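Local structure of kallikrein-10 (Homo sapiens, 5LPE) at residues V32-S37 against E195-I200; W38-A43 against S225-V230; I151-P156 against G189-D194; Q180-S185 against A211-V216. The protein is a zymogen-like serine protease of the trypsin family that zinc inhibits, with a tumour-suppressor role in breast and prostate cancer. All coordinates share one frame; numbering follows the deposited sequence.

Overall arrangement
The four contacts sample the double-barrel fold of the chymotrypsin family. Interaction 1 joins strand 26-35 of the first six-stranded barrel to strand 196-203 of the second. Interaction 2, about 9 Å away between centres, packs the terminal helix 224-230 on strand 38-41, the neighbour of 26-35. Interaction 3, its centre about 13 Å from that of interaction 1, lies inside the second barrel; interaction 4, centred about 12 Å from interaction 3, joins two loops of the same barrel, one leading into strand 215-219. Centres of interactions 2 and 4 are farthest apart, about 25 Å. Along the chain, interactions 1 and 2 bring late segments back to early ones, interaction 1 joining the barrels, while 3 and 4 stay within the second.

Interaction 1: residues V32-S37 against E195-I200; sequences VLVDQS and ETLQGI
Val-32, Val-34, Leu-197 and Ile-200 meet without a ring or any other flat group between them, so the contact has no faces or edges to stack. A flat group beside the contact, the carboxylate of Asp-35, is approached from above its plane, 48° out of it, by the backbone N of Ser-37, which is 3.0 Å from Asp-35 OD2. This is an Asx turn, and it shares Asp-35 with a classic beta bulge in which Val-34 and Asp-35 both face Trp-38.

The packing itself is of methyl groups. Val-32 CG2 takes the central place, 3.6 Å from Leu-197 CD1 and 3.5 Å from Ile-200 CD1, while Val-32 CG1 rests 4.0 Å from Leu-197 CD1. The valine slides past both partners in the opposite direction. Leu-197 holds its CG anti to the backbone N (chi1 177°), and its fork divides the work: CD1 goes to Val-32, and CD2 reaches Val-34 CG1 at 4.1 Å, these two side chains meeting at a slant.

In the chymotrypsin fold this is the seam between the two barrels, strand 26-35 belonging to one and strand 196-203 to the other. A second classic bulge, with Gln-198 and Gly-199 both facing Leu-191, shifts the strand's phase and lets Leu-197 and Ile-200, three residues apart, both point at strand 26-35. Pro-190 and Leu-114 also touch both Val-32 and Leu-197. The side chain of Ile-200 is about 7 Å from those of Asp-95 and His-44, which bind the zinc ion together with Asp-92.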
loop_
_atom_site.group_PDB
_atom_site.type_symbol
_atom_site.label_atom_id
_atom_site.label_comp_id
_atom_site.label_asym_id
_atom_site.label_seq_id
_atom_site.Cartn_x
_atom_site.Cartn_y
_atom_site.Cartn_z
ATOM N N VAL A 32 -0.146 -4.070 -3.598
ATOM C CA VAL A 32 -1.395 -4.798 -3.451
ATOM C C VAL A 32 -1.777 -5.426 -4.774
ATOM O O VAL A 32 -1.571 -4.851 -5.842
ATOM C CB VAL A 32 -2.531 -3.891 -2.957
ATOM C CG1 VAL A 32 -3.533 -4.719 -2.177
ATOM C CG2 VAL A 32 -1.971 -2.821 -2.127
ATOM N N LEU A 33 -2.416 -6.577 -4.688
ATOM C CA LEU A 33 -2.959 -7.235 -5.864
ATOM C C LEU A 33 -4.358 -6.676 -6.066
ATOM O O LEU A 33 -5.265 -6.935 -5.271
ATOM C CB LEU A 33 -2.997 -8.745 -5.663
ATOM C CG LEU A 33 -3.265 -9.555 -6.922
ATOM C CD1 LEU A 33 -2.012 -9.521 -7.772
ATOM C CD2 LEU A 33 -3.639 -10.972 -6.561
ATOM N N VAL A 34 -4.517 -5.858 -7.095
ATOM C CA VAL A 34 -5.809 -5.284 -7.415
ATOM C C VAL A 34 -6.477 -5.999 -8.576
ATOM O O VAL A 34 -7.636 -5.688 -8.906
ATOM C CB VAL A 34 -5.633 -3.777 -7.699
ATOM C CG1 VAL A 34 -5.085 -3.100 -6.460
ATOM C CG2 VAL A 34 -4.643 -3.555 -8.847
ATOM N N ASP A 35 -5.776 -6.927 -9.216
ATOM C CA ASP A 35 -6.254 -7.698 -10.344
ATOM C C ASP A 35 -5.320 -8.888 -10.476
ATOM O O ASP A 35 -4.182 -8.840 -10.011
ATOM C CB ASP A 35 -6.265 -6.855 -11.618
ATOM C CG ASP A 35 -6.729 -7.629 -12.809
ATOM O OD1 ASP A 35 -7.941 -7.858 -12.894
ATOM O OD2 ASP A 35 -5.887 -8.017 -13.644
ATOM N N GLN A 36 -5.787 -9.951 -11.136
ATOM C CA GLN A 36 -4.938 -11.134 -11.246
ATOM C C GLN A 36 -3.629 -10.829 -11.973
ATOM O O GLN A 36 -2.641 -11.545 -11.790
ATOM C CB GLN A 36 -5.691 -12.261 -11.946
ATOM C CG GLN A 36 -6.263 -11.857 -13.299
ATOM C CD GLN A 36 -6.925 -13.007 -14.014
ATOM O OE1 GLN A 36 -7.366 -13.969 -13.389
ATOM N NE2 GLN A 36 -7.008 -12.915 -15.326
ATOM N N SER A 37 -3.619 -9.836 -12.858
ATOM C CA SER A 37 -2.403 -9.420 -13.547
ATOM C C SER A 37 -1.802 -8.101 -13.067
ATOM O O SER A 37 -0.804 -7.665 -13.647
ATOM C CB SER A 37 -2.650 -9.359 -15.058
ATOM O OG SER A 37 -2.514 -10.655 -15.604
ATOM N N GLU A 195 -12.123 -4.329 4.560
ATOM C CA GLU A 195 -11.725 -5.170 3.419
ATOM C C GLU A 195 -11.864 -4.448 2.075
ATOM O O GLU A 195 -12.218 -5.045 1.052
ATOM C CB GLU A 195 -12.494 -6.488 3.427
ATOM C CG GLU A 195 -11.958 -7.468 4.465
ATOM C CD GLU A 195 -11.539 -8.744 3.816
ATOM O OE1 GLU A 195 -11.257 -9.723 4.532
ATOM O OE2 GLU A 195 -11.490 -8.765 2.571
ATOM N N THR A 196 -11.591 -3.146 2.110
ATOM C CA THR A 196 -11.372 -2.279 0.959
ATOM C C THR A 196 -9.970 -1.669 1.050
ATOM O O THR A 196 -9.390 -1.551 2.132
ATOM C CB THR A 196 -12.431 -1.151 0.889
ATOM O OG1 THR A 196 -13.066 -1.027 2.163
ATOM C CG2 THR A 196 -13.503 -1.408 -0.173
ATOM N N LEU A 197 -9.446 -1.259 -0.106
ATOM C CA LEU A 197 -8.143 -0.621 -0.210
ATOM C C LEU A 197 -8.390 0.876 -0.252
ATOM O O LEU A 197 -8.860 1.397 -1.263
ATOM C CB LEU A 197 -7.437 -1.070 -1.483
ATOM C CG LEU A 197 -6.092 -0.453 -1.808
ATOM C CD1 LEU A 197 -5.001 -1.171 -1.021
ATOM C CD2 LEU A 197 -5.907 -0.600 -3.277
ATOM N N GLN A 198 -8.106 1.569 0.839
ATOM C CA GLN A 198 -8.258 3.007 0.802
ATOM C C GLN A 198 -6.952 3.771 0.557
ATOM O O GLN A 198 -7.010 4.946 0.176
ATOM C CB GLN A 198 -8.942 3.472 2.097
ATOM C CG GLN A 198 -10.413 3.007 2.218
ATOM C CD GLN A 198 -11.349 3.735 1.259
ATOM O OE1 GLN A 198 -11.013 4.792 0.725
ATOM N NE2 GLN A 198 -12.515 3.168 1.030
ATOM N N GLY A 199 -5.781 3.144 0.679
ATOM C CA GLY A 199 -4.559 3.917 0.578
ATOM C C GLY A 199 -3.324 3.096 0.295
ATOM O O GLY A 199 -3.216 1.940 0.711
ATOM N N ILE A 200 -2.355 3.728 -0.360
ATOM C CA ILE A 200 -1.006 3.193 -0.519
ATOM C C ILE A 200 -0.028 4.120 0.196
ATOM O O ILE A 200 -0.061 5.335 -0.004
ATOM C CB ILE A 200 -0.631 3.034 -2.003
ATOM C CG1 ILE A 200 -1.563 2.016 -2.670
ATOM C CG2 ILE A 200 0.837 2.628 -2.132
ATOM C CD1 ILE A 200 -1.256 0.608 -2.317
#

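Interaction 2: residues W38-A43 against S225-V230; sequences WVLTAA and SWINKV
Trp-38 and Leu-40, two residues apart on one strand, both point at the C-terminal helix that in the chymotrypsin fold lies against the first barrel. Strand 38-41 and helix 225-230 run at 149° to each other, roughly antiparallel, with axes 10.9 Å apart, a spacing that side chains must bridge.

At the C-terminal end of the helix, Trp-38 meets Val-230 obliquely. With its CG anti to the carbonyl carbon (chi1 -72°), the indole brings its six-membered ring to Val-230, whose CG2 lies 3.6 Å from Trp-38 CZ3 and equally near CH2. The carbonyl carbon of Val-230 stands over one face, 4.0 Å above the plane and offset toward the rim. Replacing this tryptophan with an alanine would probably open a gap beside Val-230 CG2 and leave the last turn of the helix less firmly seated on the strand.

A turn earlier the arrangement changes: Leu-40 and Ile-227 cross at about a right angle, their CD1 atoms 3.8 Å apart. Leu-40 CD1 also approaches Trp-226 CZ3 at 4.2 Å. Trp-226 stacks edge-to-face with His-76, and both Trp-226 and Val-230 rest on Leu-98 of strand 97-101. The two ends of the contact are bridged on the helix by Val-230 CG1, which sits 3.4 Å above the plane of the Trp-226 indole, offset toward the rim.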
loop_
_atom_site.group_PDB
_atom_site.type_symbol
_atom_site.label_atom_id
_atom_site.label_comp_id
_atom_site.label_asym_id
_atom_site.label_seq_id
_atom_site.Cartn_x
_atom_site.Cartn_y
_atom_site.Cartn_z
ATOM N N TRP A 38 -2.369 -7.439 -12.055
ATOM C CA TRP A 38 -1.969 -6.075 -11.735
ATOM C C TRP A 38 -1.717 -5.872 -10.252
ATOM O O TRP A 38 -2.510 -6.294 -9.407
ATOM C CB TRP A 38 -3.019 -5.076 -12.178
ATOM C CG TRP A 38 -3.080 -4.907 -13.635
ATOM C CD1 TRP A 38 -3.900 -5.558 -14.495
ATOM C CD2 TRP A 38 -2.289 -4.007 -14.424
ATOM N NE1 TRP A 38 -3.681 -5.113 -15.772
ATOM C CE2 TRP A 38 -2.689 -4.167 -15.756
ATOM C CE3 TRP A 38 -1.288 -3.068 -14.123
ATOM C CZ2 TRP A 38 -2.126 -3.435 -16.791
ATOM C CZ3 TRP A 38 -0.726 -2.353 -15.148
ATOM C CH2 TRP A 38 -1.146 -2.531 -16.466
ATOM N N VAL A 39 -0.620 -5.177 -9.953
ATOM C CA VAL A 39 -0.241 -4.824 -8.596
ATOM C C VAL A 39 -0.104 -3.313 -8.533
ATOM O O VAL A 39 0.360 -2.688 -9.491
ATOM C CB VAL A 39 1.060 -5.519 -8.162
ATOM C CG1 VAL A 39 1.467 -5.070 -6.760
ATOM C CG2 VAL A 39 0.895 -7.013 -8.198
ATOM N N LEU A 40 -0.547 -2.720 -7.431
ATOM C CA LEU A 40 -0.451 -1.285 -7.257
ATOM C C LEU A 40 0.449 -0.980 -6.077
ATOM O O LEU A 40 0.369 -1.629 -5.029
ATOM C CB LEU A 40 -1.808 -0.631 -7.045
ATOM C CG LEU A 40 -1.770 0.899 -6.885
ATOM C CD1 LEU A 40 -2.302 1.637 -8.078
ATOM C CD2 LEU A 40 -2.613 1.254 -5.717
ATOM N N THR A 41 1.291 0.031 -6.259
ATOM C CA THR A 41 2.267 0.427 -5.267
ATOM C C THR A 41 2.599 1.900 -5.476
ATOM O O THR A 41 2.102 2.547 -6.401
ATOM C CB THR A 41 3.513 -0.462 -5.364
ATOM O OG1 THR A 41 4.462 -0.079 -4.360
ATOM C CG2 THR A 41 4.148 -0.353 -6.740
ATOM N N ALA A 42 3.465 2.420 -4.613
ATOM C CA ALA A 42 3.876 3.810 -4.716
ATOM C C ALA A 42 4.806 3.992 -5.905
ATOM O O ALA A 42 5.683 3.165 -6.154
ATOM C CB ALA A 42 4.561 4.252 -3.427
ATOM N N ALA A 43 4.609 5.088 -6.643
ATOM C CA ALA A 43 5.499 5.399 -7.757
ATOM C C ALA A 43 6.961 5.500 -7.323
ATOM O O ALA A 43 7.853 5.110 -8.086
ATOM C CB ALA A 43 5.063 6.692 -8.437
ATOM N N SER A 225 -10.560 6.403 -11.578
ATOM C CA SER A 225 -10.624 6.609 -13.021
ATOM C C SER A 225 -9.372 6.083 -13.700
ATOM O O SER A 225 -9.450 5.311 -14.661
ATOM C CB SER A 225 -10.818 8.092 -13.341
ATOM O OG SER A 225 -12.116 8.527 -12.968
ATOM N N TRP A 226 -8.203 6.492 -13.205
ATOM C CA TRP A 226 -6.938 6.059 -13.793
ATOM C C TRP A 226 -6.702 4.571 -13.567
ATOM O O TRP A 226 -6.333 3.860 -14.500
ATOM C CB TRP A 226 -5.786 6.896 -13.222
ATOM C CG TRP A 226 -4.430 6.443 -13.636
ATOM C CD1 TRP A 226 -3.847 6.612 -14.858
ATOM C CD2 TRP A 226 -3.464 5.762 -12.823
ATOM N NE1 TRP A 226 -2.585 6.071 -14.862
ATOM C CE2 TRP A 226 -2.324 5.541 -13.624
ATOM C CE3 TRP A 226 -3.457 5.310 -11.505
ATOM C CZ2 TRP A 226 -1.193 4.882 -13.148
ATOM C CZ3 TRP A 226 -2.325 4.663 -11.036
ATOM C CH2 TRP A 226 -1.214 4.453 -11.858
ATOM N N ILE A 227 -6.931 4.074 -12.342
ATOM C CA ILE A 227 -6.583 2.686 -12.018
ATOM C C ILE A 227 -7.371 1.713 -12.883
ATOM O O ILE A 227 -6.832 0.723 -13.385
ATOM C CB ILE A 227 -6.803 2.400 -10.522
ATOM C CG1 ILE A 227 -5.830 3.198 -9.679
ATOM C CG2 ILE A 227 -6.622 0.908 -10.227
ATOM C CD1 ILE A 227 -5.880 2.825 -8.229
ATOM N N ASN A 228 -8.657 1.973 -13.066
ATOM C CA ASN A 228 -9.456 1.096 -13.903
ATOM C C ASN A 228 -9.045 1.196 -15.359
ATOM O O ASN A 228 -9.212 0.231 -16.118
ATOM C CB ASN A 228 -10.938 1.422 -13.722
ATOM C CG ASN A 228 -11.511 0.770 -12.488
ATOM O OD1 ASN A 228 -11.184 -0.380 -12.181
ATOM N ND2 ASN A 228 -12.355 1.501 -11.758
ATOM N N LYS A 229 -8.481 2.334 -15.758
ATOM C CA LYS A 229 -8.153 2.537 -17.161
ATOM C C LYS A 229 -6.867 1.820 -17.558
ATOM O O LYS A 229 -6.809 1.229 -18.641
ATOM C CB LYS A 229 -8.066 4.032 -17.475
ATOM C CG LYS A 229 -7.807 4.317 -18.946
ATOM C CD LYS A 229 -8.224 5.724 -19.329
ATOM C CE LYS A 229 -7.093 6.742 -19.140
ATOM N NZ LYS A 229 -7.642 8.137 -19.141
ATOM N N VAL A 230 -5.833 1.829 -16.716
ATOM C CA VAL A 230 -4.615 1.126 -17.123
ATOM C C VAL A 230 -4.792 -0.379 -16.956
ATOM O O VAL A 230 -4.350 -1.164 -17.802
ATOM C CB VAL A 230 -3.351 1.660 -16.391
ATOM C CG1 VAL A 230 -3.643 2.862 -15.514
ATOM C CG2 VAL A 230 -2.655 0.597 -15.611
#

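Interaction 3: residues I151-P156 against G189-D194; sequences ITILSP and GPLVCD
Leu-191 reaches Ile-151 and Ile-153 because its CG stands anti to the backbone N (chi1 179°), which carries the isobutyl fork toward strand 147-153. On the other side Ile-153 holds CG1 beside its own backbone N and anti to the carbonyl carbon (chi1 -56°); its CA-CB bond does not aim at strand 190-193, but this torsion, with chi2 at -66°, brings CD1 closer to it.

The fork of the leucine then serves both isoleucines. Leu-191 CD1 lies 3.6 Å from Ile-151 CG2, the branch methyl, and Leu-191 CD2 lies 4.1 Å from Ile-153 CD1, the chain end. Both pairs meet at a slant. Ile-153 CD1 also touches the sulphur of Cys-193, 4.4 Å from SG, at a wider and looser distance. The evidence is of apolar packing alone, and all four residues are buried.

The two strands are not sheet neighbours here. Their axes stand 9.3 Å apart and nearly perpendicular, as expected of side chains that meet across the interior of a closed barrel, in this case the second barrel of the chymotrypsin fold. Strand 126-131 supplies a covalent tie as well, since Cys-127 forms a disulfide with Cys-193 and is touched by Ile-151, Ile-153 and Leu-191. Strand 171-176 also contributes, with Ala-174 against both Ile-151 and Leu-191, and strand 196-203 lies beside 190-193, where Gln-198 packs on Leu-191 and Cys-193.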
loop_
_atom_site.group_PDB
_atom_site.type_symbol
_atom_site.label_atom_id
_atom_site.label_comp_id
_atom_site.label_asym_id
_atom_site.label_seq_id
_atom_site.Cartn_x
_atom_site.Cartn_y
_atom_site.Cartn_z
ATOM N N ILE A 151 -5.607 1.240 12.606
ATOM C CA ILE A 151 -5.221 2.605 12.288
ATOM C C ILE A 151 -6.490 3.420 12.200
ATOM O O ILE A 151 -7.536 2.916 11.781
ATOM C CB ILE A 151 -4.373 2.659 10.977
ATOM C CG1 ILE A 151 -3.078 3.438 11.196
ATOM C CG2 ILE A 151 -5.165 3.270 9.863
ATOM C CD1 ILE A 151 -1.986 3.146 10.185
ATOM N N THR A 152 -6.370 4.686 12.567
ATOM C CA THR A 152 -7.496 5.607 12.614
ATOM C C THR A 152 -7.313 6.681 11.565
ATOM O O THR A 152 -6.319 7.401 11.589
ATOM C CB THR A 152 -7.638 6.242 14.003
ATOM O OG1 THR A 152 -7.777 5.203 14.991
ATOM C CG2 THR A 152 -8.833 7.174 14.051
ATOM N N ILE A 153 -8.259 6.785 10.640
ATOM C CA ILE A 153 -8.165 7.857 9.661
ATOM C C ILE A 153 -8.266 9.179 10.407
ATOM O O ILE A 153 -9.196 9.401 11.187
ATOM C CB ILE A 153 -9.255 7.739 8.585
ATOM C CG1 ILE A 153 -9.224 6.380 7.883
ATOM C CG2 ILE A 153 -9.114 8.878 7.580
ATOM C CD1 ILE A 153 -7.995 6.135 7.074
ATOM N N LEU A 154 -7.294 10.042 10.201
ATOM C CA LEU A 154 -7.334 11.388 10.727
ATOM C C LEU A 154 -7.859 12.314 9.648
ATOM O O LEU A 154 -8.073 11.921 8.500
ATOM C CB LEU A 154 -5.952 11.829 11.202
ATOM C CG LEU A 154 -5.281 10.906 12.215
ATOM C CD1 LEU A 154 -3.956 11.516 12.654
ATOM C CD2 LEU A 154 -6.208 10.653 13.403
ATOM N N SER A 155 -7.966 13.558 9.977
ATOM C CA SER A 155 -8.569 14.335 8.925
ATOM C C SER A 155 -7.514 15.189 8.240
ATOM O O SER A 155 -6.490 15.514 8.850
ATOM C CB SER A 155 -9.657 15.234 9.506
ATOM O OG SER A 155 -9.236 15.719 10.761
ATOM N N PRO A 156 -7.734 15.584 6.965
ATOM C CA PRO A 156 -6.674 16.275 6.213
ATOM C C PRO A 156 -6.410 17.670 6.754
ATOM O O PRO A 156 -6.309 18.647 6.007
ATOM C CB PRO A 156 -7.249 16.337 4.788
ATOM C CG PRO A 156 -8.755 16.179 4.952
ATOM C CD PRO A 156 -8.910 15.280 6.124
ATOM N N GLY A 189 2.835 -0.495 0.822
ATOM C CA GLY A 189 1.896 -1.298 1.548
ATOM C C GLY A 189 0.508 -0.767 1.566
ATOM O O GLY A 189 0.329 0.405 1.471
ATOM N N PRO A 190 -0.478 -1.652 1.671
ATOM C CA PRO A 190 -1.877 -1.187 1.668
ATOM C C PRO A 190 -2.393 -0.717 3.025
ATOM O O PRO A 190 -2.017 -1.220 4.078
ATOM C CB PRO A 190 -2.652 -2.428 1.204
ATOM C CG PRO A 190 -1.789 -3.601 1.562
ATOM C CD PRO A 190 -0.365 -3.130 1.609
ATOM N N LEU A 191 -3.316 0.231 2.978
ATOM C CA LEU A 191 -4.202 0.536 4.101
ATOM C C LEU A 191 -5.588 0.003 3.739
ATOM O O LEU A 191 -6.210 0.466 2.777
ATOM C CB LEU A 191 -4.241 2.035 4.396
ATOM C CG LEU A 191 -5.140 2.518 5.543
ATOM C CD1 LEU A 191 -4.492 3.615 6.318
ATOM C CD2 LEU A 191 -6.417 3.045 4.984
ATOM N N VAL A 192 -6.063 -0.974 4.496
ATOM C CA VAL A 192 -7.358 -1.597 4.262
ATOM C C VAL A 192 -8.360 -1.045 5.273
ATOM O O VAL A 192 -8.036 -0.909 6.456
ATOM C CB VAL A 192 -7.242 -3.133 4.354
ATOM C CG1 VAL A 192 -8.551 -3.821 3.979
ATOM C CG2 VAL A 192 -6.081 -3.641 3.481
ATOM N N CYS A 193 -9.567 -0.698 4.808
ATOM C CA CYS A 193 -10.692 -0.350 5.678
ATOM C C CYS A 193 -11.904 -1.165 5.257
ATOM O O CYS A 193 -12.392 -1.012 4.135
ATOM C CB CYS A 193 -11.049 1.136 5.612
ATOM S SG CYS A 193 -9.685 2.291 5.674
ATOM N N ASP A 194 -12.415 -1.988 6.169
ATOM C CA ASP A 194 -13.551 -2.876 5.889
ATOM C C ASP A 194 -13.307 -3.700 4.620
ATOM O O ASP A 194 -14.165 -3.797 3.730
ATOM C CB ASP A 194 -14.860 -2.080 5.794
ATOM C CG ASP A 194 -16.042 -2.813 6.438
ATOM O OD1 ASP A 194 -15.938 -4.050 6.586
ATOM O OD2 ASP A 194 -17.079 -2.171 6.770
#

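Interaction 4: residues Q180-S185 against A211-V216; sequences QDPCQS and AQHPAV. With SO4 (sulfate ion), chain D.
Pro-182 and Ala-211 bring together two loops of the second barrel which, by comparison with trypsin-like relatives, probably border the S1 pocket; segment 180-185 leads to Ser-187, the charge-relay serine by similarity.

Van der Waals contact makes up the direct meeting. The carbonyl O of Gln-180 lies 3.3 Å from Ala-211 CB, and the Pro-182 ring passes Ala-211 with its CD 4.2 Å from the backbone N. Pro-182 and His-213 cross at about a right angle, with Pro-182 CG 4.0 Å from His-213 CE1. The imidazole comes that near because His-213 turns its CG between the backbone N and the carbonyl carbon (chi1 63°).

One hydrogen bond shapes the first loop, and another ties it to the residues just before the second. In the 3-10 segment 182-184, Gln-184 N bonds to Asp-181 O at 3.2 Å, and the Asp-181 carboxylate accepts through OD1 from Gly-209 N.

A covalent link runs the same way, the disulfide of Cys-183 with Cys-208.

An ion supplies a further kind of contact. A sulfate, probably from the crystallisation liquor, takes a bond from Ala-211 N to its O3 at 2.9 Å, fairly straight at 162°. Arg-178 NE, Ser-210 OG and Gly-179 N hold the same anion, so it bridges residues flanking both loops. Gln-212 CG rests 3.4 Å from sulfate O2. Next to CE1 in the His-213 ring, NE2 is hydrogen-bonded to the carbonyl O of Val-205.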
loop_
_atom_site.group_PDB
_atom_site.type_symbol
_atom_site.label_atom_id
_atom_site.label_comp_id
_atom_site.label_asym_id
_atom_site.label_seq_id
_atom_site.Cartn_x
_atom_site.Cartn_y
_atom_site.Cartn_z
ATOM N N GLN A 180 2.684 1.618 19.267
ATOM C CA GLN A 180 2.920 0.827 18.067
ATOM C C GLN A 180 4.112 1.363 17.284
ATOM O O GLN A 180 4.295 2.576 17.153
ATOM C CB GLN A 180 1.670 0.831 17.189
ATOM C CG GLN A 180 0.477 0.193 17.854
ATOM C CD GLN A 180 0.675 -1.284 18.062
ATOM O OE1 GLN A 180 1.407 -1.930 17.311
ATOM N NE2 GLN A 180 0.023 -1.835 19.080
ATOM N N ASP A 181 4.931 0.454 16.767
ATOM C CA ASP A 181 6.113 0.931 16.059
ATOM C C ASP A 181 5.718 1.229 14.621
ATOM O O ASP A 181 5.331 0.308 13.885
ATOM C CB ASP A 181 7.262 -0.080 16.124
ATOM C CG ASP A 181 8.541 0.433 15.455
ATOM O OD1 ASP A 181 8.729 1.657 15.363
ATOM O OD2 ASP A 181 9.362 -0.397 15.008
ATOM N N PRO A 182 5.776 2.502 14.201
ATOM C CA PRO A 182 5.399 2.848 12.815
ATOM C C PRO A 182 6.209 2.116 11.775
ATOM O O PRO A 182 5.722 1.880 10.671
ATOM C CB PRO A 182 5.658 4.360 12.747
ATOM C CG PRO A 182 6.639 4.630 13.840
ATOM C CD PRO A 182 6.304 3.662 14.937
ATOM N N CYS A 183 7.409 1.690 12.112
ATOM C CA CYS A 183 8.311 1.133 11.128
ATOM C C CYS A 183 8.013 -0.320 10.828
ATOM O O CYS A 183 8.753 -0.940 10.057
ATOM C CB CYS A 183 9.756 1.315 11.597
ATOM S SG CYS A 183 10.341 2.973 11.222
ATOM N N GLN A 184 6.955 -0.883 11.398
ATOM C CA GLN A 184 6.583 -2.220 10.969
ATOM C C GLN A 184 5.888 -2.264 9.611
ATOM O O GLN A 184 5.784 -3.353 9.041
ATOM C CB GLN A 184 5.719 -2.891 12.026
ATOM C CG GLN A 184 6.568 -3.745 12.958
ATOM C CD GLN A 184 5.867 -5.005 13.378
ATOM O OE1 GLN A 184 5.203 -5.039 14.417
ATOM N NE2 GLN A 184 5.994 -6.052 12.567
ATOM N N SER A 185 5.435 -1.135 9.063
ATOM C CA SER A 185 4.924 -1.127 7.695
ATOM C C SER A 185 6.101 -1.176 6.718
ATOM O O SER A 185 7.265 -1.151 7.127
ATOM C CB SER A 185 4.065 0.108 7.457
ATOM O OG SER A 185 4.902 1.249 7.410
ATOM N N ALA A 211 4.680 6.207 17.856
ATOM C CA ALA A 211 3.463 6.208 17.066
ATOM C C ALA A 211 2.853 7.584 16.957
ATOM O O ALA A 211 1.807 7.726 16.323
ATOM C CB ALA A 211 2.422 5.257 17.657
ATOM N N GLN A 212 3.475 8.593 17.552
ATOM C CA GLN A 212 2.823 9.890 17.650
ATOM C C GLN A 212 2.613 10.515 16.275
ATOM O O GLN A 212 1.590 11.169 16.051
ATOM C CB GLN A 212 3.626 10.799 18.590
ATOM C CG GLN A 212 3.619 10.285 20.053
ATOM C CD GLN A 212 3.954 11.345 21.121
ATOM O OE1 GLN A 212 3.969 12.543 20.848
ATOM N NE2 GLN A 212 4.222 10.890 22.344
ATOM N N HIS A 213 3.546 10.283 15.311
ATOM C CA HIS A 213 3.234 10.935 14.040
ATOM C C HIS A 213 2.452 9.992 13.116
ATOM O O HIS A 213 2.745 8.791 13.062
ATOM C CB HIS A 213 4.509 11.381 13.343
ATOM C CG HIS A 213 5.412 10.251 12.980
ATOM N ND1 HIS A 213 6.067 9.492 13.924
ATOM C CD2 HIS A 213 5.742 9.722 11.778
ATOM C CE1 HIS A 213 6.780 8.557 13.318
ATOM N NE2 HIS A 213 6.596 8.671 12.016
ATOM N N PRO A 214 1.453 10.513 12.398
ATOM C CA PRO A 214 0.733 9.701 11.416
ATOM C C PRO A 214 1.487 9.559 10.105
ATOM O O PRO A 214 2.300 10.401 9.720
ATOM C CB PRO A 214 -0.562 10.492 11.207
ATOM C CG PRO A 214 -0.099 11.889 11.303
ATOM C CD PRO A 214 0.886 11.872 12.469
ATOM N N ALA A 215 1.187 8.473 9.405
ATOM C CA ALA A 215 1.757 8.272 8.089
ATOM C C ALA A 215 0.859 8.900 7.040
ATOM O O ALA A 215 -0.286 9.262 7.300
ATOM C CB ALA A 215 1.941 6.783 7.792
ATOM N N VAL A 216 1.362 8.937 5.815
ATOM C CA VAL A 216 0.715 9.642 4.724
ATOM C C VAL A 216 0.499 8.630 3.613
ATOM O O VAL A 216 1.464 8.112 3.034
ATOM C CB VAL A 216 1.532 10.848 4.242
ATOM C CG1 VAL A 216 0.901 11.457 2.986
ATOM C CG2 VAL A 216 1.620 11.881 5.337
HETATM S S SO4 D . 4.829 6.348 21.685
HETATM O O1 SO4 D . 5.907 5.386 22.008
HETATM O O2 SO4 D . 5.423 7.600 21.168
HETATM O O3 SO4 D . 3.939 5.762 20.656
HETATM O O4 SO4 D . 4.045 6.640 22.906
#